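Local coordinates for protein alcohol dehydrogenase (Thermus thermophilus, PDB 2EIH) that binds a zinc ion and probably works as a nicotinamide-dependent oxidoreductase of the zinc-containing alcohol dehydrogenase family, at residues A[7-12]-A[53-58]; A[20-25]-A[122-127]; A[160-165]-A[236-241]; A[170-175]-A[192-197]. All coordinates share one frame; numbering follows the deposited sequence.

The four contacts fall into two pairs, one on each side of the chain's centre. Contacts 1 and 2 lie in the GroES-like part, with centres 19 Å apart; their segments alternate along the chain, and both involve loops flanking strand 15-19. Contacts 3 and 4 come later in the chain, both segments of contact 4 falling between those of contact 3, and belong to the Rossmann-type part, with centres 10 Å apart. These two touch: strands 169-172 and 236-241 are neighbours in one parallel sheet, so contact 4 builds one edge of strand 169-172 while contact 3 fastens the end of helix 148-161 to the strand on its other edge. About 36 to 40 Å separates the centres of the two pairs, consistent with the two-domain build of this family.

Contact 1: residues A[7-12]-A[53-58]; sequences RARGGP and PKLPLP
Arg-9 reaches across to the backbone of Leu-55, its NH1 giving a hydrogen bond of 2.9 Å to Leu-55 O. The nitrogen arrives in the carbonyl plane on a lone pair, but the bond is bent: the angle at the hydrogen is 133°, and the oxygen sits 25° out of the guanidinium plane. NH1 is also pressed close to the Leu-55 side chain, 3.1 Å from its CB. An arm extended from CG to NE (chi2 -171°) carries the group that far. Leu-57 then takes up the ground between the two arginines. Its CD2 lies over one face of the Arg-9 guanidinium, while CD1 rests 3.2 Å from Arg-7 O and 3.9 Å from Ala-8 CA. Farther along, Arg-7 runs side by side with the ring of Pro-58, NH1 coming 3.9 Å from Pro-58 CB; its NE is held by a salt bridge to Glu-16. A cis peptide precedes Pro-58. Both segments are surface loops, one joining strands 2-6 and 15-19, the other leading into strand 59-60 of the same antiparallel sheet. Helix 41-48 lies beside them, with Val-46 against Leu-55 and Arg-47 bonded to Gly-10.

Contact 2: residues A[20-25]-A[122-127]; sequences LPVPEP and AEYVVL
Pro-23 and Glu-24, which lie against Val-126, share a polar partner: NH1 of Arg-31 gives a hydrogen bond to Pro-23 O and forms a salt bridge with Glu-24 OE2. That double grip ties the loop down from strand 29-38. Between segments 20-25 and 122-127 themselves no hydrogen bond forms, and the contact is apolar. Val-126 does most of the work, its two methyls dividing the loop between them. CG2 lies against the Pro-23 ring, 3.6 Å from Pro-23 CB and 3.7 Å from its CG, the two side chains sliding past each other in opposite directions. With CG1 anti to the backbone N (chi1 163°), that branch is left to meet the next proline, 3.8 Å from Pro-25 CA. Put an alanine here and both methyls go, which would probably open a gap beside Pro-23 and Pro-25 and let the loop shift against the strand. Farther back, Val-22 CG2 comes obliquely to the Tyr-124 ring, 4.2 Å from CD1. The loop, rich in proline, thus lies along strand 124-128 without joining it as a strand. The strand pairs antiparallel with 29-38 instead, Val-125 bonding Val-32 and Leu-127 bonding Val-30. Arg-31 packs on both Val-22 and Val-126, whereas Val-125 and Leu-127 turn away from the loop and pack on Ile-87 of strand 84-91.

Contact 3: residues A[160-165]-A[236-241]; sequences DKLGVR and ADKVVD
The flat groups that receive Lys-238 are two successive peptide carbonyls, those of Leu-162 and Gly-163, just past helix 148-161. NZ meets Leu-162 O at 3.0 Å, nearly along the C=O axis, and so approaches the oxygen end-on rather than over the peptide's face. A second, weak bond of 3.3 Å runs from NZ to Gly-163 O. The lysine gets there folded, bent at chi2 (59°) and again at chi4 (-82°). Its aliphatic stem is gripped on the way: Lys-238 CG lies 3.6 Å from Leu-162 CB and 3.9 Å from Val-164 CG2. Leu-162 points its other end into strand 236-241, where CD2 comes 3.7 Å from Val-239 O, and CD1 meets Val-240 CG2 in a tight contact of 3.5 Å, the two side chains crossing at about a right angle. Gly-163, with positive phi, is the first residue to leave helical backbone angles. Asp-168 completes the site, its OD2 forming a salt bridge with NZ while also accepting a bond from Arg-165 N. With a methionine in place of Lys-238 the ammonium is lost, which would probably cost Asp-168 this countercharge and Leu-162 O this donor. Lys-238 is buried, so three oxygens around NZ, two of them from the turn that follows the helix, should favour its protonated form and pin that turn to the sheet.

Contact 4: residues A[170-175]-A[192-197]; sequences VLVMAA and ARVIAT
Val-170 to Val-172 run parallel to Val-194 to Ala-196, the two strands of a beta-alpha-beta crossover completed by helix 180-189, as in a Rossmann fold. The backbone ladder comes first. Arg-193 O accepts from Val-170 N, Val-170 O from Ile-195 N at 2.9 Å, Ile-195 O from Val-172 N, and Val-172 O from Thr-197 N. Ile-195 O also receives a CA-H from Leu-171, and Val-170 O one from Val-194. Beyond the strand the ladder continues into the loop, Ala-175 N bonding Thr-197 O at 2.9 Å; in relatives this loop usually adjoins the cofactor.

Apolar contacts fall on two faces. On one, Val-172 CG2 meets Val-194 CG1 at 4.0 Å, and Val-170 CG2 is squeezed to 3.3 Å against Ala-192 CB; helix 180-189 packs here through Ile-184 on Val-172 and Ala-187 on Val-194. The other face carries Leu-171 and Ile-195, where Leu-171 CD1 leans over to Thr-197 CG2 at 3.8 Å and also meets Ile-195 CG2 at 4.2 Å.

The remaining contacts are polar and centre on the Thr-197 hydroxyl. A chi1 of 67° places OG1 between the backbone N and the carbonyl carbon, on the side facing the loop. There it receives a weak bond from Ala-174 N at 3.4 Å, while Met-173 SD lies 3.3 Å from the same OG1.

Contact 1: residues A[7-12]-A[53-58]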
loop_
_atom_site.group_PDB
_atom_site.type_symbol
_atom_site.label_atom_id
_atom_site.label_comp_id
_atom_site.label_asym_id
_atom_site.label_seq_id
_atom_site.Cartn_x
_atom_site.Cartn_y
_atom_site.Cartn_z
ATOM N N ARG A 7 8.030 -35.703 -29.186
ATOM C CA ARG A 7 8.324 -35.887 -30.604
ATOM C C ARG A 7 7.604 -34.883 -31.492
ATOM O O ARG A 7 8.197 -34.307 -32.403
ATOM C CB ARG A 7 7.949 -37.307 -31.049
ATOM C CG ARG A 7 8.909 -38.395 -30.571
ATOM C CD ARG A 7 10.349 -38.081 -30.977
ATOM N NE ARG A 7 11.300 -39.027 -30.403
ATOM C CZ ARG A 7 12.614 -38.832 -30.353
ATOM N NH1 ARG A 7 13.146 -37.719 -30.844
ATOM N NH2 ARG A 7 13.400 -39.754 -29.806
ATOM N N ALA A 8 6.319 -34.690 -31.220
ATOM C CA ALA A 8 5.492 -33.773 -31.986
ATOM C C ALA A 8 4.335 -33.300 -31.121
ATOM O O ALA A 8 4.099 -33.832 -30.032
ATOM C CB ALA A 8 4.963 -34.469 -33.226
ATOM N N ARG A 9 3.609 -32.306 -31.618
ATOM C CA ARG A 9 2.469 -31.745 -30.901
ATOM C C ARG A 9 1.188 -32.520 -31.193
ATOM O O ARG A 9 0.922 -32.906 -32.330
ATOM C CB ARG A 9 2.299 -30.274 -31.285
ATOM C CG ARG A 9 3.560 -29.452 -31.041
ATOM C CD ARG A 9 3.331 -27.959 -31.212
ATOM N NE ARG A 9 4.521 -27.187 -30.866
ATOM C CZ ARG A 9 5.630 -27.150 -31.601
ATOM N NH1 ARG A 9 6.668 -26.422 -31.206
ATOM N NH2 ARG A 9 5.701 -27.826 -32.740
ATOM N N GLY A 10 0.398 -32.754 -30.153
ATOM C CA GLY A 10 -0.841 -33.481 -30.329
ATOM C C GLY A 10 -1.404 -34.041 -29.038
ATOM O O GLY A 10 -1.406 -33.378 -27.997
ATOM N N GLY A 11 -1.895 -35.274 -29.118
ATOM C CA GLY A 11 -2.466 -35.923 -27.958
ATOM C C GLY A 11 -1.389 -36.409 -27.018
ATOM O O GLY A 11 -0.222 -36.430 -27.374
ATOM N N PRO A 12 -1.756 -36.819 -25.798
ATOM C CA PRO A 12 -0.756 -37.300 -24.840
ATOM C C PRO A 12 0.163 -38.394 -25.387
ATOM O O PRO A 12 1.281 -38.563 -24.903
ATOM C CB PRO A 12 -1.605 -37.770 -23.653
ATOM C CG PRO A 12 -2.923 -38.120 -24.278
ATOM C CD PRO A 12 -3.120 -37.010 -25.271
ATOM N N PRO A 53 4.815 -21.906 -29.502
ATOM C CA PRO A 53 4.980 -22.341 -30.893
ATOM C C PRO A 53 6.452 -22.119 -31.267
ATOM O O PRO A 53 7.213 -21.548 -30.482
ATOM C CB PRO A 53 4.037 -21.411 -31.657
ATOM C CG PRO A 53 2.963 -21.114 -30.654
ATOM C CD PRO A 53 3.773 -20.869 -29.401
ATOM N N LYS A 54 6.847 -22.556 -32.457
ATOM C CA LYS A 54 8.228 -22.404 -32.905
ATOM C C LYS A 54 9.192 -23.064 -31.917
ATOM O O LYS A 54 10.397 -22.810 -31.931
ATOM C CB LYS A 54 8.581 -20.916 -33.078
ATOM C CG LYS A 54 7.892 -20.239 -34.268
ATOM C CD LYS A 54 6.381 -20.153 -34.069
ATOM C CE LYS A 54 5.658 -19.618 -35.302
ATOM N NZ LYS A 54 4.182 -19.574 -35.084
ATOM N N LEU A 55 8.646 -23.919 -31.061
ATOM C CA LEU A 55 9.422 -24.638 -30.064
ATOM C C LEU A 55 10.172 -25.813 -30.698
ATOM O O LEU A 55 9.563 -26.696 -31.307
ATOM C CB LEU A 55 8.482 -25.166 -28.980
ATOM C CG LEU A 55 9.116 -26.130 -27.978
ATOM C CD1 LEU A 55 9.965 -25.350 -26.987
ATOM C CD2 LEU A 55 8.028 -26.907 -27.252
ATOM N N PRO A 56 11.504 -25.847 -30.553
ATOM C CA PRO A 56 12.295 -26.937 -31.127
ATOM C C PRO A 56 11.914 -28.289 -30.530
ATOM O O PRO A 56 11.473 -28.366 -29.391
ATOM C CB PRO A 56 13.728 -26.533 -30.785
ATOM C CG PRO A 56 13.561 -25.843 -29.465
ATOM C CD PRO A 56 12.349 -24.971 -29.723
ATOM N N LEU A 57 12.084 -29.351 -31.308
ATOM C CA LEU A 57 11.769 -30.694 -30.847
ATOM C C LEU A 57 13.007 -31.565 -31.050
ATOM O O LEU A 57 13.813 -31.294 -31.936
ATOM C CB LEU A 57 10.578 -31.254 -31.623
ATOM C CG LEU A 57 9.331 -30.361 -31.681
ATOM C CD1 LEU A 57 8.223 -31.075 -32.451
ATOM C CD2 LEU A 57 8.850 -30.018 -30.270
ATOM N N PRO A 58 13.175 -32.626 -30.232
ATOM C CA PRO A 58 12.264 -32.990 -29.141
ATOM C C PRO A 58 12.325 -32.020 -27.961
ATOM O O PRO A 58 13.333 -31.353 -27.746
ATOM C CB PRO A 58 12.732 -34.395 -28.775
ATOM C CG PRO A 58 14.202 -34.303 -28.972
ATOM C CD PRO A 58 14.307 -33.569 -30.302
#

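Contact 2: residues A[20-25]-A[122-127]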
loop_
_atom_site.group_PDB
_atom_site.type_symbol
_atom_site.label_atom_id
_atom_site.label_comp_id
_atom_site.label_asym_id
_atom_site.label_seq_id
_atom_site.Cartn_x
_atom_site.Cartn_y
_atom_site.Cartn_z
ATOM N N LEU A 20 18.472 -38.936 -23.680
ATOM C CA LEU A 20 19.108 -37.689 -24.074
ATOM C C LEU A 20 20.397 -37.490 -23.308
ATOM O O LEU A 20 20.574 -38.012 -22.212
ATOM C CB LEU A 20 18.188 -36.497 -23.804
ATOM C CG LEU A 20 16.752 -36.564 -24.317
ATOM C CD1 LEU A 20 16.047 -35.291 -23.903
ATOM C CD2 LEU A 20 16.729 -36.745 -25.826
ATOM N N PRO A 21 21.330 -36.734 -23.884
ATOM C CA PRO A 21 22.597 -36.496 -23.194
ATOM C C PRO A 21 22.390 -35.679 -21.922
ATOM O O PRO A 21 21.464 -34.873 -21.841
ATOM C CB PRO A 21 23.431 -35.761 -24.245
ATOM C CG PRO A 21 22.400 -35.046 -25.060
ATOM C CD PRO A 21 21.310 -36.078 -25.202
ATOM N N VAL A 22 23.248 -35.907 -20.933
ATOM C CA VAL A 22 23.161 -35.198 -19.660
ATOM C C VAL A 22 23.654 -33.764 -19.774
ATOM O O VAL A 22 24.811 -33.520 -20.116
ATOM C CB VAL A 22 23.995 -35.891 -18.571
ATOM C CG1 VAL A 22 24.185 -34.957 -17.380
ATOM C CG2 VAL A 22 23.307 -37.169 -18.132
ATOM N N PRO A 23 22.778 -32.791 -19.469
ATOM C CA PRO A 23 23.152 -31.375 -19.542
ATOM C C PRO A 23 24.292 -31.016 -18.592
ATOM O O PRO A 23 24.469 -31.641 -17.545
ATOM C CB PRO A 23 21.849 -30.654 -19.199
ATOM C CG PRO A 23 21.142 -31.641 -18.306
ATOM C CD PRO A 23 21.386 -32.945 -19.007
ATOM N N GLU A 24 25.070 -30.011 -18.970
ATOM C CA GLU A 24 26.192 -29.591 -18.151
ATOM C C GLU A 24 25.962 -28.197 -17.567
ATOM O O GLU A 24 25.630 -27.246 -18.283
ATOM C CB GLU A 24 27.476 -29.624 -18.984
ATOM C CG GLU A 24 28.676 -30.201 -18.247
ATOM C CD GLU A 24 28.411 -31.602 -17.716
ATOM O OE1 GLU A 24 27.956 -32.463 -18.497
ATOM O OE2 GLU A 24 28.679 -31.853 -16.526
ATOM N N PRO A 25 26.135 -28.063 -16.245
ATOM C CA PRO A 25 25.941 -26.780 -15.571
ATOM C C PRO A 25 26.966 -25.703 -15.909
ATOM O O PRO A 25 28.175 -25.932 -15.847
ATOM C CB PRO A 25 25.963 -27.169 -14.098
ATOM C CG PRO A 25 26.942 -28.288 -14.077
ATOM C CD PRO A 25 26.521 -29.107 -15.280
ATOM N N ALA A 122 12.715 -35.596 -16.792
ATOM C CA ALA A 122 13.949 -36.340 -17.028
ATOM C C ALA A 122 14.645 -36.630 -15.705
ATOM O O ALA A 122 14.205 -36.177 -14.657
ATOM C CB ALA A 122 14.865 -35.538 -17.937
ATOM N N GLU A 123 15.736 -37.378 -15.774
ATOM C CA GLU A 123 16.507 -37.727 -14.595
ATOM C C GLU A 123 17.424 -36.590 -14.158
ATOM O O GLU A 123 17.941 -36.608 -13.055
ATOM C CB GLU A 123 17.346 -38.992 -14.858
ATOM C CG GLU A 123 16.542 -40.259 -15.147
ATOM C CD GLU A 123 17.421 -41.435 -15.534
ATOM O OE1 GLU A 123 18.257 -41.283 -16.453
ATOM O OE2 GLU A 123 17.275 -42.524 -14.930
ATOM N N TYR A 124 17.645 -35.617 -15.032
ATOM C CA TYR A 124 18.507 -34.491 -14.705
ATOM C C TYR A 124 18.040 -33.212 -15.367
ATOM O O TYR A 124 17.431 -33.234 -16.433
ATOM C CB TYR A 124 19.954 -34.752 -15.143
ATOM C CG TYR A 124 20.573 -35.974 -14.533
ATOM C CD1 TYR A 124 20.393 -37.237 -15.107
ATOM C CD2 TYR A 124 21.334 -35.876 -13.365
ATOM C CE1 TYR A 124 20.953 -38.371 -14.520
ATOM C CE2 TYR A 124 21.890 -37.006 -12.779
ATOM C CZ TYR A 124 21.698 -38.247 -13.365
ATOM O OH TYR A 124 22.257 -39.364 -12.785
ATOM N N VAL A 125 18.331 -32.089 -14.734
ATOM C CA VAL A 125 17.946 -30.823 -15.300
ATOM C C VAL A 125 18.949 -29.807 -14.780
ATOM O O VAL A 125 19.436 -29.912 -13.657
ATOM C CB VAL A 125 16.475 -30.457 -14.902
ATOM C CG1 VAL A 125 16.392 -30.139 -13.420
ATOM C CG2 VAL A 125 15.976 -29.291 -15.753
ATOM N N VAL A 126 19.279 -28.841 -15.619
ATOM C CA VAL A 126 20.234 -27.825 -15.248
ATOM C C VAL A 126 19.557 -26.481 -15.239
ATOM O O VAL A 126 18.945 -26.089 -16.233
ATOM C CB VAL A 126 21.390 -27.764 -16.255
ATOM C CG1 VAL A 126 22.151 -26.460 -16.097
ATOM C CG2 VAL A 126 22.312 -28.946 -16.060
ATOM N N LEU A 127 19.650 -25.776 -14.116
ATOM C CA LEU A 127 19.058 -24.442 -14.025
ATOM C C LEU A 127 19.936 -23.511 -13.192
ATOM O O LEU A 127 20.877 -23.959 -12.536
ATOM C CB LEU A 127 17.631 -24.500 -13.457
ATOM C CG LEU A 127 17.242 -25.263 -12.199
ATOM C CD1 LEU A 127 15.944 -24.703 -11.660
ATOM C CD2 LEU A 127 17.099 -26.739 -12.509
#

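Contact 3: residues A[160-165]-A[236-241]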
loop_
_atom_site.group_PDB
_atom_site.type_symbol
_atom_site.label_atom_id
_atom_site.label_comp_id
_atom_site.label_asym_id
_atom_site.label_seq_id
_atom_site.Cartn_x
_atom_site.Cartn_y
_atom_site.Cartn_z
ATOM N N ASP A 160 -0.960 -11.000 -2.548
ATOM C CA ASP A 160 -0.753 -9.762 -3.304
ATOM C C ASP A 160 -1.995 -9.208 -4.028
ATOM O O ASP A 160 -2.371 -8.060 -3.826
ATOM C CB ASP A 160 0.404 -9.956 -4.301
ATOM C CG ASP A 160 1.692 -10.439 -3.622
ATOM O OD1 ASP A 160 2.131 -9.794 -2.640
ATOM O OD2 ASP A 160 2.275 -11.452 -4.070
ATOM N N LYS A 161 -2.628 -10.017 -4.864
ATOM C CA LYS A 161 -3.812 -9.589 -5.609
ATOM C C LYS A 161 -5.049 -9.317 -4.756
ATOM O O LYS A 161 -5.584 -8.214 -4.774
ATOM C CB LYS A 161 -4.169 -10.640 -6.662
ATOM C CG LYS A 161 -3.831 -10.255 -8.085
ATOM C CD LYS A 161 -2.379 -9.885 -8.300
ATOM C CE LYS A 161 -2.187 -9.601 -9.776
ATOM N NZ LYS A 161 -0.884 -9.012 -10.146
ATOM N N LEU A 162 -5.508 -10.317 -4.015
ATOM C CA LEU A 162 -6.701 -10.157 -3.196
ATOM C C LEU A 162 -6.462 -9.477 -1.850
ATOM O O LEU A 162 -7.408 -8.990 -1.222
ATOM C CB LEU A 162 -7.349 -11.521 -2.953
ATOM C CG LEU A 162 -7.832 -12.276 -4.190
ATOM C CD1 LEU A 162 -7.975 -13.746 -3.847
ATOM C CD2 LEU A 162 -9.143 -11.690 -4.696
ATOM N N GLY A 163 -5.209 -9.447 -1.402
ATOM C CA GLY A 163 -4.912 -8.838 -0.116
ATOM C C GLY A 163 -5.775 -9.428 0.994
ATOM O O GLY A 163 -6.249 -8.705 1.877
ATOM N N VAL A 164 -5.982 -10.742 0.963
ATOM C CA VAL A 164 -6.792 -11.393 1.984
ATOM C C VAL A 164 -6.287 -11.057 3.384
ATOM O O VAL A 164 -5.083 -11.027 3.630
ATOM C CB VAL A 164 -6.829 -12.929 1.769
ATOM C CG1 VAL A 164 -7.411 -13.620 2.985
ATOM C CG2 VAL A 164 -7.671 -13.252 0.535
ATOM N N ARG A 165 -7.223 -10.772 4.287
ATOM C CA ARG A 165 -6.901 -10.419 5.669
ATOM C C ARG A 165 -7.934 -11.044 6.607
ATOM O O ARG A 165 -9.018 -11.420 6.181
ATOM C CB ARG A 165 -6.887 -8.892 5.826
ATOM C CG ARG A 165 -8.257 -8.234 5.644
ATOM C CD ARG A 165 -8.167 -6.784 5.150
ATOM N NE ARG A 165 -7.439 -5.898 6.062
ATOM C CZ ARG A 165 -6.172 -5.524 5.896
ATOM N NH1 ARG A 165 -5.480 -5.957 4.848
ATOM N NH2 ARG A 165 -5.597 -4.706 6.767
ATOM N N ALA A 236 -19.268 -13.025 -0.950
ATOM C CA ALA A 236 -17.846 -13.167 -0.637
ATOM C C ALA A 236 -17.062 -11.886 -0.926
ATOM O O ALA A 236 -17.314 -11.200 -1.916
ATOM C CB ALA A 236 -17.248 -14.332 -1.415
ATOM N N ASP A 237 -16.113 -11.571 -0.053
ATOM C CA ASP A 237 -15.292 -10.378 -0.206
ATOM C C ASP A 237 -14.190 -10.590 -1.231
ATOM O O ASP A 237 -13.942 -9.726 -2.068
ATOM C CB ASP A 237 -14.652 -10.009 1.127
ATOM C CG ASP A 237 -15.663 -9.693 2.180
ATOM O OD1 ASP A 237 -16.325 -8.641 2.072
ATOM O OD2 ASP A 237 -15.812 -10.502 3.117
ATOM N N LYS A 238 -13.530 -11.741 -1.139
ATOM C CA LYS A 238 -12.440 -12.105 -2.041
ATOM C C LYS A 238 -12.739 -13.431 -2.710
ATOM O O LYS A 238 -13.236 -14.347 -2.062
ATOM C CB LYS A 238 -11.116 -12.227 -1.280
ATOM C CG LYS A 238 -10.359 -10.924 -1.095
ATOM C CD LYS A 238 -11.166 -9.897 -0.337
ATOM C CE LYS A 238 -10.408 -8.585 -0.209
ATOM N NZ LYS A 238 -9.426 -8.557 0.905
ATOM N N VAL A 239 -12.423 -13.540 -3.997
ATOM C CA VAL A 239 -12.673 -14.775 -4.734
ATOM C C VAL A 239 -11.473 -15.286 -5.533
ATOM O O VAL A 239 -10.851 -14.544 -6.284
ATOM C CB VAL A 239 -13.848 -14.603 -5.706
ATOM C CG1 VAL A 239 -14.103 -15.907 -6.449
ATOM C CG2 VAL A 239 -15.084 -14.168 -4.939
ATOM N N VAL A 240 -11.153 -16.565 -5.360
ATOM C CA VAL A 240 -10.056 -17.180 -6.095
ATOM C C VAL A 240 -10.663 -18.104 -7.137
ATOM O O VAL A 240 -11.286 -19.103 -6.795
ATOM C CB VAL A 240 -9.156 -18.014 -5.185
ATOM C CG1 VAL A 240 -8.021 -18.604 -5.998
ATOM C CG2 VAL A 240 -8.631 -17.162 -4.049
ATOM N N ASP A 241 -10.475 -17.768 -8.406
ATOM C CA ASP A 241 -11.028 -18.559 -9.491
ATOM C C ASP A 241 -9.953 -18.986 -10.492
ATOM O O ASP A 241 -9.132 -18.172 -10.907
ATOM C CB ASP A 241 -12.099 -17.742 -10.210
ATOM C CG ASP A 241 -12.923 -18.580 -11.152
ATOM O OD1 ASP A 241 -13.760 -18.023 -11.885
ATOM O OD2 ASP A 241 -12.734 -19.806 -11.155
#

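Contact 4: residues A[170-175]-A[192-197]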
loop_
_atom_site.group_PDB
_atom_site.type_symbol
_atom_site.label_atom_id
_atom_site.label_comp_id
_atom_site.label_asym_id
_atom_site.label_seq_id
_atom_site.Cartn_x
_atom_site.Cartn_y
_atom_site.Cartn_z
ATOM N N VAL A 170 -13.453 -15.460 1.970
ATOM C CA VAL A 170 -12.810 -15.835 0.723
ATOM C C VAL A 170 -13.554 -17.010 0.085
ATOM O O VAL A 170 -13.904 -17.976 0.761
ATOM C CB VAL A 170 -11.334 -16.238 0.959
ATOM C CG1 VAL A 170 -10.693 -16.665 -0.355
ATOM C CG2 VAL A 170 -10.565 -15.074 1.558
ATOM N N LEU A 171 -13.819 -16.909 -1.213
ATOM C CA LEU A 171 -14.493 -17.973 -1.951
ATOM C C LEU A 171 -13.471 -18.585 -2.902
ATOM O O LEU A 171 -12.854 -17.873 -3.700
ATOM C CB LEU A 171 -15.680 -17.415 -2.750
ATOM C CG LEU A 171 -16.387 -18.326 -3.773
ATOM C CD1 LEU A 171 -17.188 -19.420 -3.063
ATOM C CD2 LEU A 171 -17.322 -17.488 -4.632
ATOM N N VAL A 172 -13.272 -19.897 -2.793
ATOM C CA VAL A 172 -12.339 -20.612 -3.665
ATOM C C VAL A 172 -13.165 -21.531 -4.582
ATOM O O VAL A 172 -13.984 -22.318 -4.103
ATOM C CB VAL A 172 -11.364 -21.486 -2.853
ATOM C CG1 VAL A 172 -10.383 -22.177 -3.791
ATOM C CG2 VAL A 172 -10.619 -20.627 -1.839
ATOM N N MET A 173 -12.942 -21.436 -5.891
ATOM C CA MET A 173 -13.674 -22.241 -6.861
ATOM C C MET A 173 -13.055 -23.588 -7.199
ATOM O O MET A 173 -11.831 -23.728 -7.290
ATOM C CB MET A 173 -13.871 -21.452 -8.159
ATOM C CG MET A 173 -14.735 -20.222 -8.038
ATOM S SD MET A 173 -16.450 -20.615 -7.653
ATOM C CE MET A 173 -17.136 -20.765 -9.331
ATOM N N ALA A 174 -13.929 -24.575 -7.392
ATOM C CA ALA A 174 -13.523 -25.935 -7.760
ATOM C C ALA A 174 -12.369 -26.486 -6.937
ATOM O O ALA A 174 -11.232 -26.454 -7.372
ATOM C CB ALA A 174 -13.165 -25.967 -9.240
ATOM N N ALA A 175 -12.676 -27.019 -5.762
ATOM C CA ALA A 175 -11.648 -27.567 -4.888
ATOM C C ALA A 175 -10.941 -28.799 -5.460
ATOM O O ALA A 175 -11.548 -29.608 -6.160
ATOM C CB ALA A 175 -12.241 -27.898 -3.532
ATOM N N ALA A 192 -8.767 -15.674 6.886
ATOM C CA ALA A 192 -10.069 -15.600 6.232
ATOM C C ALA A 192 -10.990 -16.753 6.618
ATOM O O ALA A 192 -10.579 -17.724 7.259
ATOM C CB ALA A 192 -9.894 -15.585 4.725
ATOM N N ARG A 193 -12.250 -16.614 6.229
ATOM C CA ARG A 193 -13.254 -17.642 6.454
ATOM C C ARG A 193 -13.461 -18.151 5.039
ATOM O O ARG A 193 -14.014 -17.442 4.191
ATOM C CB ARG A 193 -14.542 -17.027 6.977
ATOM C CG ARG A 193 -15.360 -17.952 7.849
ATOM C CD ARG A 193 -16.418 -17.152 8.570
ATOM N NE ARG A 193 -17.432 -16.702 7.628
ATOM C CZ ARG A 193 -18.499 -17.422 7.303
ATOM N NH1 ARG A 193 -18.682 -18.615 7.863
ATOM N NH2 ARG A 193 -19.362 -16.970 6.400
ATOM N N VAL A 194 -12.999 -19.367 4.776
ATOM C CA VAL A 194 -13.104 -19.923 3.438
ATOM C C VAL A 194 -14.357 -20.701 3.119
ATOM O O VAL A 194 -14.794 -21.546 3.884
ATOM C CB VAL A 194 -11.919 -20.850 3.112
ATOM C CG1 VAL A 194 -12.125 -21.462 1.733
ATOM C CG2 VAL A 194 -10.620 -20.075 3.177
ATOM N N ILE A 195 -14.920 -20.396 1.963
ATOM C CA ILE A 195 -16.085 -21.083 1.471
ATOM C C ILE A 195 -15.563 -21.710 0.187
ATOM O O ILE A 195 -15.110 -20.994 -0.702
ATOM C CB ILE A 195 -17.238 -20.107 1.134
ATOM C CG1 ILE A 195 -17.616 -19.280 2.351
ATOM C CG2 ILE A 195 -18.437 -20.873 0.661
ATOM C CD1 ILE A 195 -16.658 -18.075 2.634
ATOM N N ALA A 196 -15.588 -23.035 0.088
ATOM C CA ALA A 196 -15.086 -23.698 -1.118
ATOM C C ALA A 196 -16.201 -24.375 -1.911
ATOM O O ALA A 196 -17.141 -24.912 -1.332
ATOM C CB ALA A 196 -14.023 -24.726 -0.735
ATOM N N THR A 197 -16.094 -24.349 -3.234
ATOM C CA THR A 197 -17.100 -24.983 -4.076
ATOM C C THR A 197 -16.471 -26.088 -4.923
ATOM O O THR A 197 -15.320 -25.972 -5.364
ATOM C CB THR A 197 -17.786 -23.971 -5.025
ATOM O OG1 THR A 197 -16.843 -23.491 -5.991
ATOM C CG2 THR A 197 -18.343 -22.794 -4.239
#